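Local coordinates for protein dihydroorotase (Agrobacterium tumefaciens, PDB 2OGJ) that hydrolyses acetyl esters such as acetyl-(R)-mandelate in vitro, as a zinc-dependent deacetylase of the amidohydrolase superfamily, at residues I87-R90 and P91-G95; L140-C143 and N144-P147; F117-Y120 and I121-S125. One frame throughout, in Å; residues are numbered along the deposited sequence.

Contact 1 (I87-R90 and P91-G95); sequences ISIR and PSECG
First torsions of -57° at Arg-90 and -60° at Glu-93 set CG of each beside its own backbone N, and both chains then run out extended until the carboxylate lies next to the arginine. The stretch belongs to the loop after strand 77-78 of the amidohydrolase TIM barrel and winds up in two overlapping beta turns. In the first, Glu-93 N donates to Arg-90 O at 3.0 Å, from well above the carbonyl plane; in the second, Cys-94 N reaches Pro-91 O at 3.2 Å. Pro-91 and Ser-92, with helical backbone angles, fill the corners of the first turn. Glu-93 OE2 sits at the edge of the guanidinium, near its plane, 3.9 Å from Arg-90 NE: a long salt bridge, with carboxylate and guanidinium planes turned 63° apart. The far end of the arginine is held more firmly by a salt bridge from NH1 to Glu-119 of the second subunit. The backbone of Ile-89 is hydrogen-bonded to that of His-79, a zinc ligand. At the end of the turn, Cys-94 packs on Leu-103 of strand 100-106 and touches Ile-89, whose CD1 lies 4.0 Å from Cys-94 CB.

Contact 2 (L140-C143 and N144-P147); sequences LVAC and NRVP
Ala-142 O is gripped by two backbone amides, Arg-145 N at 2.8 Å and Val-146 N at 3.0 Å, each tilted by about 20° from the carbonyl plane. The first bond closes a type II beta turn with Cys-143 and Asn-144 at its corners, Asn-144 at positive phi; the second carries the chain one residue further round. On the flank of the turn Ala-142 CB meets Val-146 CG2 at 3.8 Å. The same methyl lies 4.0 Å above the plane of the Arg-145 guanidinium, over its centre, because the arginine chain bends at chi3 (-82°) and folds back across the turn. Charge partners then fix the rotation of this flat group: NH2 makes a salt bridge to Asp-86 and NH1 one to Glu-111 of the second subunit. Asp-86 also accepts a hydrogen bond from Cys-143 N, so one carboxylate ties the turn and the arginine together. Cys-143 SG, placed anti to its backbone N, lies 3.8 Å from Asn-144 ND2, and the Cys-143 side chain also touches Arg-177. It is about 7 Å from a zinc ion, as fits a loop that follows a barrel strand, here 128-132, beside the binuclear metal centre of an amidohydrolase.

Contact 3 (F117-Y120 and I121-S125); sequences FREY and IIEPS
Helix 114-122 of the barrel widens here into a pi-type turn. Phe-117 O accepts both Ile-121 N, at 2.8 Å, and Ile-122 N, at 3.1 Å, the two amides arriving from opposite faces of the carbonyl plane. Next along, Arg-118 O takes Glu-123 N at 2.9 Å in an almost straight bond (173°) that spans five residues. With CG anti to the backbone N (chi1 -177°), the Phe-117 ring lies against the two isoleucines one turn further on. Ile-121 CB stands over one face in a CH-pi contact, 4.1 Å from the ring centroid, while Ile-122 CG1 approaches Phe-117 CE2 obliquely at 3.6 Å. This apolar side belongs to the beta-alpha-beta unit of strands 100-106 and 128-132: Phe-117 and Ile-122 both pack on Ile-129. On the polar side, Glu-123 OE2 lies at the guanidinium edge, 3.3 Å from Arg-118 NE, in a salt bridge whose hydrogen bond is weak. Glu-119 instead meets the second subunit, bonding to its His-82, and the Tyr-120 rings of the two subunits stack. A type I turn follows from Ile-122 to Ser-125, whose OG donates to Ile-121 O in the carbonyl plane, at 2.8 Å.

Contact 1 touches both of the others, although 18 Å separates its centre from that of contact 2 and 12 Å from that of contact 3. At its start Ile-87 CB packs 3.7 Å from Cys-143 CB of contact 2; at its turn Pro-91 CG lies 3.4 Å from Ser-125 OG and 4.1 Å from Ile-121 CG2 of contact 3. Contacts 2 and 3 do not meet, their nearest atoms being about 10 Å apart. The Ile-89 side chain is about 11 Å and that of Phe-117 about 12 Å from a zinc ion, both further than Cys-143. All three contacts also reach the second subunit.

Contact 1 (I87-R90 and P91-G95)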
loop_
_atom_site.group_PDB
_atom_site.type_symbol
_atom_site.label_atom_id
_atom_site.label_comp_id
_atom_site.label_asym_id
_atom_site.label_seq_id
_atom_site.Cartn_x
_atom_site.Cartn_y
_atom_site.Cartn_z
ATOM N N ILE A 87 -0.349 25.862 -6.024
ATOM C CA ILE A 87 -1.714 26.368 -6.142
ATOM C C ILE A 87 -2.033 27.755 -5.583
ATOM O O ILE A 87 -3.024 28.358 -5.972
ATOM C CB ILE A 87 -2.703 25.322 -5.507
ATOM C CG1 ILE A 87 -4.083 25.479 -6.128
ATOM C CG2 ILE A 87 -2.807 25.513 -3.995
ATOM C CD1 ILE A 87 -4.062 25.395 -7.633
ATOM N N SER A 88 -1.187 28.248 -4.684
ATOM C CA SER A 88 -1.369 29.544 -4.025
ATOM C C SER A 88 -1.176 30.774 -4.885
ATOM O O SER A 88 -0.470 30.747 -5.884
ATOM C CB SER A 88 -0.415 29.685 -2.842
ATOM O OG SER A 88 -0.682 28.744 -1.830
ATOM N N ILE A 89 -1.808 31.866 -4.457
ATOM C CA ILE A 89 -1.713 33.160 -5.121
ATOM C C ILE A 89 -0.968 34.061 -4.148
ATOM O O ILE A 89 -0.520 33.606 -3.100
ATOM C CB ILE A 89 -3.115 33.761 -5.428
ATOM C CG1 ILE A 89 -3.991 33.754 -4.179
ATOM C CG2 ILE A 89 -3.784 32.980 -6.537
ATOM C CD1 ILE A 89 -5.385 34.306 -4.420
ATOM N N ARG A 90 -0.819 35.333 -4.479
ATOM C CA ARG A 90 -0.104 36.252 -3.586
ATOM C C ARG A 90 -1.092 36.961 -2.666
ATOM O O ARG A 90 -2.265 37.080 -2.996
ATOM C CB ARG A 90 0.652 37.308 -4.410
ATOM C CG ARG A 90 1.658 36.742 -5.425
ATOM C CD ARG A 90 2.216 37.882 -6.258
ATOM N NE ARG A 90 2.992 37.434 -7.416
ATOM C CZ ARG A 90 4.308 37.213 -7.415
ATOM N NH1 ARG A 90 5.036 37.397 -6.305
ATOM N NH2 ARG A 90 4.900 36.801 -8.533
ATOM N N PRO A 91 -0.647 37.403 -1.478
ATOM C CA PRO A 91 -1.634 38.090 -0.647
ATOM C C PRO A 91 -2.056 39.421 -1.274
ATOM O O PRO A 91 -3.168 39.893 -1.053
ATOM C CB PRO A 91 -0.925 38.250 0.697
ATOM C CG PRO A 91 0.510 38.058 0.380
ATOM C CD PRO A 91 0.520 37.011 -0.671
ATOM N N SER A 92 -1.184 40.023 -2.077
ATOM C CA SER A 92 -1.542 41.275 -2.733
ATOM C C SER A 92 -2.683 41.053 -3.742
ATOM O O SER A 92 -3.325 42.006 -4.161
ATOM C CB SER A 92 -0.330 41.868 -3.455
ATOM O OG SER A 92 -0.199 41.340 -4.763
ATOM N N GLU A 93 -2.962 39.795 -4.126
ATOM C CA GLU A 93 -3.983 39.478 -5.116
ATOM C C GLU A 93 -5.336 39.235 -4.454
ATOM O O GLU A 93 -6.367 39.159 -5.155
ATOM C CB GLU A 93 -3.566 38.265 -5.945
ATOM C CG GLU A 93 -2.270 38.456 -6.715
ATOM C CD GLU A 93 -1.881 37.229 -7.517
ATOM O OE1 GLU A 93 -2.631 36.231 -7.476
ATOM O OE2 GLU A 93 -0.826 37.265 -8.185
ATOM N N CYS A 94 -5.385 39.108 -3.150
ATOM C CA CYS A 94 -6.654 38.853 -2.471
ATOM C C CYS A 94 -6.750 39.622 -1.160
ATOM O O CYS A 94 -7.651 39.379 -0.367
ATOM C CB CYS A 94 -6.772 37.362 -2.179
ATOM S SG CYS A 94 -5.347 36.772 -1.209
ATOM N N GLY A 95 -5.810 40.533 -0.940
ATOM C CA GLY A 95 -5.788 41.319 0.284
ATOM C C GLY A 95 -6.329 42.744 0.239
ATOM O O GLY A 95 -7.449 42.982 -0.210
#

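Contact 2 (L140-C143 and N144-P147)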
loop_
_atom_site.group_PDB
_atom_site.type_symbol
_atom_site.label_atom_id
_atom_site.label_comp_id
_atom_site.label_asym_id
_atom_site.label_seq_id
_atom_site.Cartn_x
_atom_site.Cartn_y
_atom_site.Cartn_z
ATOM N N LEU A 140 0.147 21.880 0.749
ATOM C CA LEU A 140 -0.352 21.848 -0.628
ATOM C C LEU A 140 0.671 22.155 -1.723
ATOM O O LEU A 140 0.342 22.826 -2.696
ATOM C CB LEU A 140 -1.560 22.799 -0.751
ATOM C CG LEU A 140 -2.587 22.661 0.391
ATOM C CD1 LEU A 140 -3.726 23.648 0.220
ATOM C CD2 LEU A 140 -3.124 21.241 0.426
ATOM N N VAL A 141 1.895 21.651 -1.577
ATOM C CA VAL A 141 2.927 21.894 -2.578
ATOM C C VAL A 141 2.439 21.532 -3.962
ATOM O O VAL A 141 2.510 22.350 -4.871
ATOM C CB VAL A 141 4.211 21.083 -2.339
ATOM C CG1 VAL A 141 5.321 22.001 -1.955
ATOM C CG2 VAL A 141 3.990 20.028 -1.276
ATOM N N ALA A 142 1.961 20.300 -4.119
ATOM C CA ALA A 142 1.452 19.805 -5.402
ATOM C C ALA A 142 -0.024 19.486 -5.196
ATOM O O ALA A 142 -0.479 18.381 -5.458
ATOM C CB ALA A 142 2.216 18.555 -5.808
ATOM N N CYS A 143 -0.755 20.486 -4.713
ATOM C CA CYS A 143 -2.168 20.380 -4.395
ATOM C C CYS A 143 -2.977 19.431 -5.272
ATOM O O CYS A 143 -2.992 19.562 -6.498
ATOM C CB CYS A 143 -2.782 21.771 -4.406
ATOM S SG CYS A 143 -4.474 21.805 -3.874
ATOM N N ASN A 144 -3.642 18.471 -4.623
ATOM C CA ASN A 144 -4.465 17.467 -5.291
ATOM C C ASN A 144 -3.719 16.506 -6.232
ATOM O O ASN A 144 -4.271 15.488 -6.638
ATOM C CB ASN A 144 -5.622 18.133 -6.051
ATOM C CG ASN A 144 -6.571 18.876 -5.133
ATOM O OD1 ASN A 144 -6.740 18.515 -3.981
ATOM N ND2 ASN A 144 -7.205 19.912 -5.649
ATOM N N ARG A 145 -2.480 16.818 -6.589
ATOM C CA ARG A 145 -1.715 15.946 -7.471
ATOM C C ARG A 145 -0.935 14.920 -6.650
ATOM O O ARG A 145 -0.756 13.784 -7.068
ATOM C CB ARG A 145 -0.773 16.779 -8.334
ATOM C CG ARG A 145 -1.497 17.705 -9.271
ATOM C CD ARG A 145 -0.543 18.352 -10.240
ATOM N NE ARG A 145 0.128 19.504 -9.656
ATOM C CZ ARG A 145 1.439 19.684 -9.674
ATOM N NH1 ARG A 145 2.231 18.780 -10.236
ATOM N NH2 ARG A 145 1.949 20.792 -9.162
ATOM N N VAL A 146 -0.457 15.347 -5.487
ATOM C CA VAL A 146 0.258 14.485 -4.565
ATOM C C VAL A 146 -0.366 14.772 -3.217
ATOM O O VAL A 146 0.147 15.561 -2.446
ATOM C CB VAL A 146 1.745 14.818 -4.509
ATOM C CG1 VAL A 146 2.427 13.893 -3.523
ATOM C CG2 VAL A 146 2.361 14.709 -5.895
ATOM N N PRO A 147 -1.499 14.137 -2.927
ATOM C CA PRO A 147 -2.255 14.287 -1.677
ATOM C C PRO A 147 -1.378 14.416 -0.421
ATOM O O PRO A 147 -0.373 13.731 -0.276
ATOM C CB PRO A 147 -3.112 13.027 -1.655
ATOM C CG PRO A 147 -3.366 12.784 -3.094
ATOM C CD PRO A 147 -2.006 12.994 -3.704
#

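Contact 3 (F117-Y120 and I121-S125)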
loop_
_atom_site.group_PDB
_atom_site.type_symbol
_atom_site.label_atom_id
_atom_site.label_comp_id
_atom_site.label_asym_id
_atom_site.label_seq_id
_atom_site.Cartn_x
_atom_site.Cartn_y
_atom_site.Cartn_z
ATOM N N PHE A 117 6.565 29.907 5.094
ATOM C CA PHE A 117 5.379 30.722 4.952
ATOM C C PHE A 117 5.522 31.976 5.808
ATOM O O PHE A 117 5.239 33.077 5.354
ATOM C CB PHE A 117 4.152 29.931 5.401
ATOM C CG PHE A 117 2.844 30.667 5.226
ATOM C CD1 PHE A 117 2.284 30.822 3.965
ATOM C CD2 PHE A 117 2.169 31.189 6.320
ATOM C CE1 PHE A 117 1.076 31.481 3.790
ATOM C CE2 PHE A 117 0.941 31.861 6.145
ATOM C CZ PHE A 117 0.406 32.000 4.881
ATOM N N ARG A 118 5.982 31.814 7.040
ATOM C CA ARG A 118 6.139 32.946 7.949
ATOM C C ARG A 118 7.079 34.026 7.419
ATOM O O ARG A 118 6.764 35.216 7.447
ATOM C CB ARG A 118 6.656 32.451 9.305
ATOM C CG ARG A 118 6.668 33.522 10.401
ATOM C CD ARG A 118 7.422 33.095 11.649
ATOM N NE ARG A 118 8.797 32.743 11.320
ATOM C CZ ARG A 118 9.336 31.552 11.568
ATOM N NH1 ARG A 118 8.616 30.602 12.157
ATOM N NH2 ARG A 118 10.585 31.302 11.209
ATOM N N GLU A 119 8.234 33.591 6.929
ATOM C CA GLU A 119 9.241 34.510 6.435
ATOM C C GLU A 119 8.918 35.168 5.111
ATOM O O GLU A 119 9.152 36.358 4.961
ATOM C CB GLU A 119 10.590 33.806 6.322
ATOM C CG GLU A 119 11.752 34.763 6.129
ATOM C CD GLU A 119 13.070 34.058 5.862
ATOM O OE1 GLU A 119 13.509 33.234 6.707
ATOM O OE2 GLU A 119 13.671 34.338 4.799
ATOM N N TYR A 120 8.396 34.408 4.147
ATOM C CA TYR A 120 8.072 34.978 2.833
ATOM C C TYR A 120 6.701 35.597 2.717
ATOM O O TYR A 120 6.536 36.574 1.998
ATOM C CB TYR A 120 8.184 33.947 1.710
ATOM C CG TYR A 120 9.528 33.316 1.567
ATOM C CD1 TYR A 120 10.680 34.100 1.466
ATOM C CD2 TYR A 120 9.659 31.928 1.535
ATOM C CE1 TYR A 120 11.934 33.520 1.340
ATOM C CE2 TYR A 120 10.910 31.331 1.410
ATOM C CZ TYR A 120 12.046 32.136 1.315
ATOM O OH TYR A 120 13.293 31.558 1.211
ATOM N N ILE A 121 5.708 35.036 3.397
ATOM C CA ILE A 121 4.357 35.579 3.281
ATOM C C ILE A 121 3.860 36.433 4.444
ATOM O O ILE A 121 3.407 37.554 4.237
ATOM C CB ILE A 121 3.329 34.454 3.030
ATOM C CG1 ILE A 121 3.814 33.568 1.883
ATOM C CG2 ILE A 121 1.969 35.052 2.709
ATOM C CD1 ILE A 121 4.128 34.324 0.598
ATOM N N ILE A 122 3.943 35.912 5.662
ATOM C CA ILE A 122 3.458 36.648 6.822
ATOM C C ILE A 122 4.205 37.923 7.159
ATOM O O ILE A 122 3.644 39.002 7.048
ATOM C CB ILE A 122 3.444 35.771 8.103
ATOM C CG1 ILE A 122 2.518 34.565 7.927
ATOM C CG2 ILE A 122 2.929 36.577 9.271
ATOM C CD1 ILE A 122 2.533 33.632 9.104
ATOM N N GLU A 123 5.459 37.802 7.570
ATOM C CA GLU A 123 6.253 38.962 7.989
ATOM C C GLU A 123 6.316 40.163 7.043
ATOM O O GLU A 123 6.151 41.305 7.478
ATOM C CB GLU A 123 7.666 38.498 8.367
ATOM C CG GLU A 123 7.664 37.516 9.562
ATOM C CD GLU A 123 8.959 36.699 9.712
ATOM O OE1 GLU A 123 9.809 36.727 8.795
ATOM O OE2 GLU A 123 9.124 36.008 10.743
ATOM N N PRO A 124 6.539 39.927 5.740
ATOM C CA PRO A 124 6.603 41.058 4.814
ATOM C C PRO A 124 5.268 41.659 4.359
ATOM O O PRO A 124 5.266 42.711 3.725
ATOM C CB PRO A 124 7.401 40.489 3.638
ATOM C CG PRO A 124 6.968 39.074 3.601
ATOM C CD PRO A 124 6.995 38.693 5.074
ATOM N N SER A 125 4.144 41.021 4.674
ATOM C CA SER A 125 2.840 41.529 4.231
ATOM C C SER A 125 2.272 42.678 5.058
ATOM O O SER A 125 2.499 42.743 6.275
ATOM C CB SER A 125 1.808 40.399 4.212
ATOM O OG SER A 125 1.943 39.576 3.067
#